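Local coordinates for protein colicin-B (Escherichia coli, PDB 1RH1) that kills closely related bacteria as a toxin that forms channels in the cytoplasmic membrane, depolarising it and dissipating cellular energy, at residues 139-144 with 286-291. Sequence-based numbering, arbitrary orientation.
Sequences IRLMVT and VEILDS
Bends at chi2 (121°) and chi3 (-62°) swing the guanidinium of R140 over toward the carbonyl of I139 and alongside E287, whose chain, with CG anti to the backbone N, runs out fully extended. The two side chains lie alongside each other and point the same way, R140 NH2 reaching E287 OE1 in a long salt bridge of 3.4 Å. Guanidinium and carboxylate planes stand 65° apart, far from a flat two-pronged pairing, and E287 CB sits over the centre of one guanidinium face. A second hold fixes the rotation of the arginine: R140 NE donates to I139 O, the carbonyl of the preceding residue, at 2.9 Å, nearly in the guanidinium plane. The carboxylate is shared too, since E287 OE2 is hydrogen-bonded to the OG of S24, the last residue of the TonB box, and R27 touches both R140 and E287.

L141 and V286 form an antiparallel hydrogen-bonded backbone pair in the mixed sheet of the N-terminal part of the molecule, with L141 N to V286 O and V286 N to L141 O both at 2.9 Å. At this pair strand 281-286 ends its pairing with strand 139-146: V286 is its last residue, and beyond it the chain leaves as a loop leading to the long helix 291-340, while strand 70-73 flanks strand 139-146 through backbone bonds to R140 and M142. In that loop the CB of I288 points toward strand 139-146. I288 CD1 meets I139 CG2 at 3.8 Å, and I288 CG2 lies 4.2 Å from L141 CD1, the isoleucine crossing both side chains at about right angles. R71 touches I139, L141 and I288, and Q180 from strand 179-186 also reaches I288.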
ATOM      1  N   ILE A 139     -25.616  -5.769 -16.805  1.00  7.98           N
ATOM      2  CA  ILE A 139     -24.614  -6.198 -17.756  1.00  4.27           C
ATOM      3  C   ILE A 139     -23.349  -6.402 -16.931  1.00  5.07           C
ATOM      4  O   ILE A 139     -23.201  -5.844 -15.835  1.00  6.58           O
ATOM      5  CB  ILE A 139     -24.416  -5.087 -18.827  1.00  7.50           C
ATOM      6  CG1 ILE A 139     -25.688  -4.897 -19.629  1.00  7.36           C
ATOM      7  CG2 ILE A 139     -23.319  -5.459 -19.808  1.00  8.98           C
ATOM      8  CD1 ILE A 139     -26.505  -3.698 -19.125  1.00  8.44           C
ATOM      9  N   ARG A 140     -22.447  -7.247 -17.454  1.00  4.66           N
ATOM     10  CA  ARG A 140     -21.128  -7.493 -16.882  1.00  3.05           C
ATOM     11  C   ARG A 140     -20.104  -7.933 -17.944  1.00  2.00           C
ATOM     12  O   ARG A 140     -20.344  -8.826 -18.741  1.00  3.10           O
ATOM     13  CB  ARG A 140     -21.310  -8.518 -15.794  1.00  2.00           C
ATOM     14  CG  ARG A 140     -20.351  -8.083 -14.747  1.00  2.00           C
ATOM     15  CD  ARG A 140     -20.882  -7.742 -13.374  1.00  2.00           C
ATOM     16  NE  ARG A 140     -21.804  -6.637 -13.372  1.00  2.00           N
ATOM     17  CZ  ARG A 140     -22.173  -6.074 -12.222  1.00  2.00           C
ATOM     18  NH1 ARG A 140     -21.697  -6.506 -11.053  1.00  2.00           N
ATOM     19  NH2 ARG A 140     -23.072  -5.098 -12.230  1.00  2.00           N
ATOM     20  N   LEU A 141     -18.963  -7.264 -18.093  1.00  2.00           N
ATOM     21  CA  LEU A 141     -17.929  -7.640 -19.055  1.00  2.00           C
ATOM     22  C   LEU A 141     -17.058  -8.730 -18.478  1.00  2.12           C
ATOM     23  O   LEU A 141     -16.416  -8.537 -17.450  1.00  3.08           O
ATOM     24  CB  LEU A 141     -17.045  -6.465 -19.379  1.00  2.00           C
ATOM     25  CG  LEU A 141     -17.707  -5.299 -20.052  1.00  2.00           C
ATOM     26  CD1 LEU A 141     -16.750  -4.173 -20.091  1.00  2.00           C
ATOM     27  CD2 LEU A 141     -18.089  -5.637 -21.475  1.00  4.61           C
ATOM     28  N   MET A 142     -17.025  -9.893 -19.101  1.00  2.00           N
ATOM     29  CA  MET A 142     -16.236 -10.966 -18.562  1.00  2.00           C
ATOM     30  C   MET A 142     -15.094 -11.287 -19.495  1.00  2.00           C
ATOM     31  O   MET A 142     -15.224 -11.246 -20.714  1.00  2.00           O
ATOM     32  CB  MET A 142     -17.120 -12.190 -18.351  1.00  2.44           C
ATOM     33  CG  MET A 142     -18.133 -12.019 -17.235  1.00  2.53           C
ATOM     34  SD  MET A 142     -19.220 -13.421 -16.908  1.00  2.00           S
ATOM     35  CE  MET A 142     -20.004 -12.686 -15.524  1.00  2.00           C
ATOM     36  N   VAL A 143     -13.946 -11.585 -18.881  1.00  4.77           N
ATOM     37  CA  VAL A 143     -12.710 -11.949 -19.577  1.00  5.96           C
ATOM     38  C   VAL A 143     -12.220 -13.231 -18.959  1.00  6.11           C
ATOM     39  O   VAL A 143     -12.293 -13.448 -17.752  1.00  7.45           O
ATOM     40  CB  VAL A 143     -11.522 -10.985 -19.413  1.00  5.26           C
ATOM     41  CG1 VAL A 143     -10.812 -10.926 -20.749  1.00  4.34           C
ATOM     42  CG2 VAL A 143     -11.952  -9.598 -18.952  1.00 12.85           C
ATOM     43  N   THR A 144     -11.653 -14.069 -19.798  1.00  7.41           N
ATOM     44  CA  THR A 144     -11.226 -15.377 -19.366  1.00  7.79           C
ATOM     45  C   THR A 144      -9.772 -15.620 -19.681  1.00  5.72           C
ATOM     46  O   THR A 144      -9.213 -15.034 -20.607  1.00  8.64           O
ATOM     47  CB  THR A 144     -12.255 -16.299 -20.056  1.00 10.64           C
ATOM     48  OG1 THR A 144     -13.112 -16.555 -18.954  1.00 13.28           O
ATOM     49  CG2 THR A 144     -11.807 -17.584 -20.714  1.00  9.05           C
ATOM     50  N   VAL A 286     -16.246  -7.443 -14.782  1.00  2.00           N
ATOM     51  CA  VAL A 286     -16.276  -6.000 -14.580  1.00  3.63           C
ATOM     52  C   VAL A 286     -17.598  -5.306 -14.873  1.00  2.00           C
ATOM     53  O   VAL A 286     -18.346  -5.671 -15.763  1.00  2.00           O
ATOM     54  CB  VAL A 286     -15.125  -5.419 -15.445  1.00  5.36           C
ATOM     55  CG1 VAL A 286     -15.111  -3.903 -15.535  1.00  2.00           C
ATOM     56  CG2 VAL A 286     -13.834  -5.848 -14.777  1.00  2.07           C
ATOM     57  N   GLU A 287     -17.843  -4.231 -14.144  1.00  2.00           N
ATOM     58  CA  GLU A 287     -18.992  -3.356 -14.288  1.00  4.70           C
ATOM     59  C   GLU A 287     -18.675  -2.074 -15.074  1.00  7.85           C
ATOM     60  O   GLU A 287     -17.908  -1.224 -14.606  1.00  8.52           O
ATOM     61  CB  GLU A 287     -19.458  -3.036 -12.900  1.00  3.89           C
ATOM     62  CG  GLU A 287     -20.672  -2.146 -12.811  1.00  9.88           C
ATOM     63  CD  GLU A 287     -21.014  -1.828 -11.372  1.00 15.61           C
ATOM     64  OE1 GLU A 287     -22.155  -2.077 -10.983  1.00 18.08           O
ATOM     65  OE2 GLU A 287     -20.139  -1.344 -10.648  1.00 18.93           O
ATOM     66  N   ILE A 288     -19.252  -1.922 -16.280  1.00  4.84           N
ATOM     67  CA  ILE A 288     -19.105  -0.753 -17.155  1.00  7.31           C
ATOM     68  C   ILE A 288     -19.742   0.418 -16.386  1.00 12.17           C
ATOM     69  O   ILE A 288     -20.953   0.398 -16.155  1.00 12.35           O
ATOM     70  CB  ILE A 288     -19.863  -0.909 -18.540  1.00  4.00           C
ATOM     71  CG1 ILE A 288     -20.396  -2.319 -18.741  1.00  9.51           C
ATOM     72  CG2 ILE A 288     -18.937  -0.612 -19.691  1.00  2.00           C
ATOM     73  CD1 ILE A 288     -21.698  -2.631 -17.917  1.00 11.35           C
ATOM     74  N   LEU A 289     -18.952   1.408 -15.906  1.00 12.21           N
ATOM     75  CA  LEU A 289     -19.406   2.588 -15.156  1.00  4.53           C
ATOM     76  C   LEU A 289     -19.934   3.686 -16.083  1.00  6.99           C
ATOM     77  O   LEU A 289     -19.417   3.915 -17.179  1.00  5.70           O
ATOM     78  CB  LEU A 289     -18.224   3.112 -14.308  1.00  4.82           C
ATOM     79  CG  LEU A 289     -18.052   2.875 -12.788  1.00  2.00           C
ATOM     80  CD1 LEU A 289     -17.973   1.419 -12.387  1.00  7.70           C
ATOM     81  CD2 LEU A 289     -16.714   3.425 -12.400  1.00  2.00           C
ATOM     82  N   ASP A 290     -20.995   4.377 -15.649  1.00 12.26           N
ATOM     83  CA  ASP A 290     -21.628   5.458 -16.417  1.00 13.97           C
ATOM     84  C   ASP A 290     -20.997   6.820 -16.196  1.00 14.25           C
ATOM     85  O   ASP A 290     -20.282   7.004 -15.218  1.00 17.23           O
ATOM     86  CB  ASP A 290     -23.139   5.554 -16.090  1.00 17.27           C
ATOM     87  CG  ASP A 290     -23.569   5.667 -14.629  1.00 23.64           C
ATOM     88  OD1 ASP A 290     -23.050   4.930 -13.779  1.00 27.10           O
ATOM     89  OD2 ASP A 290     -24.460   6.478 -14.351  1.00 28.10           O
ATOM     90  N   SER A 291     -21.254   7.798 -17.066  1.00 12.74           N
ATOM     91  CA  SER A 291     -20.641   9.121 -17.007  1.00 12.66           C
ATOM     92  C   SER A 291     -20.421   9.928 -15.745  1.00 12.22           C
ATOM     93  O   SER A 291     -19.448  10.678 -15.656  1.00  9.73           O
ATOM     94  CB  SER A 291     -21.372  10.009 -17.953  1.00 14.91           C
ATOM     95  OG  SER A 291     -20.513  10.111 -19.077  1.00 23.91           O
TER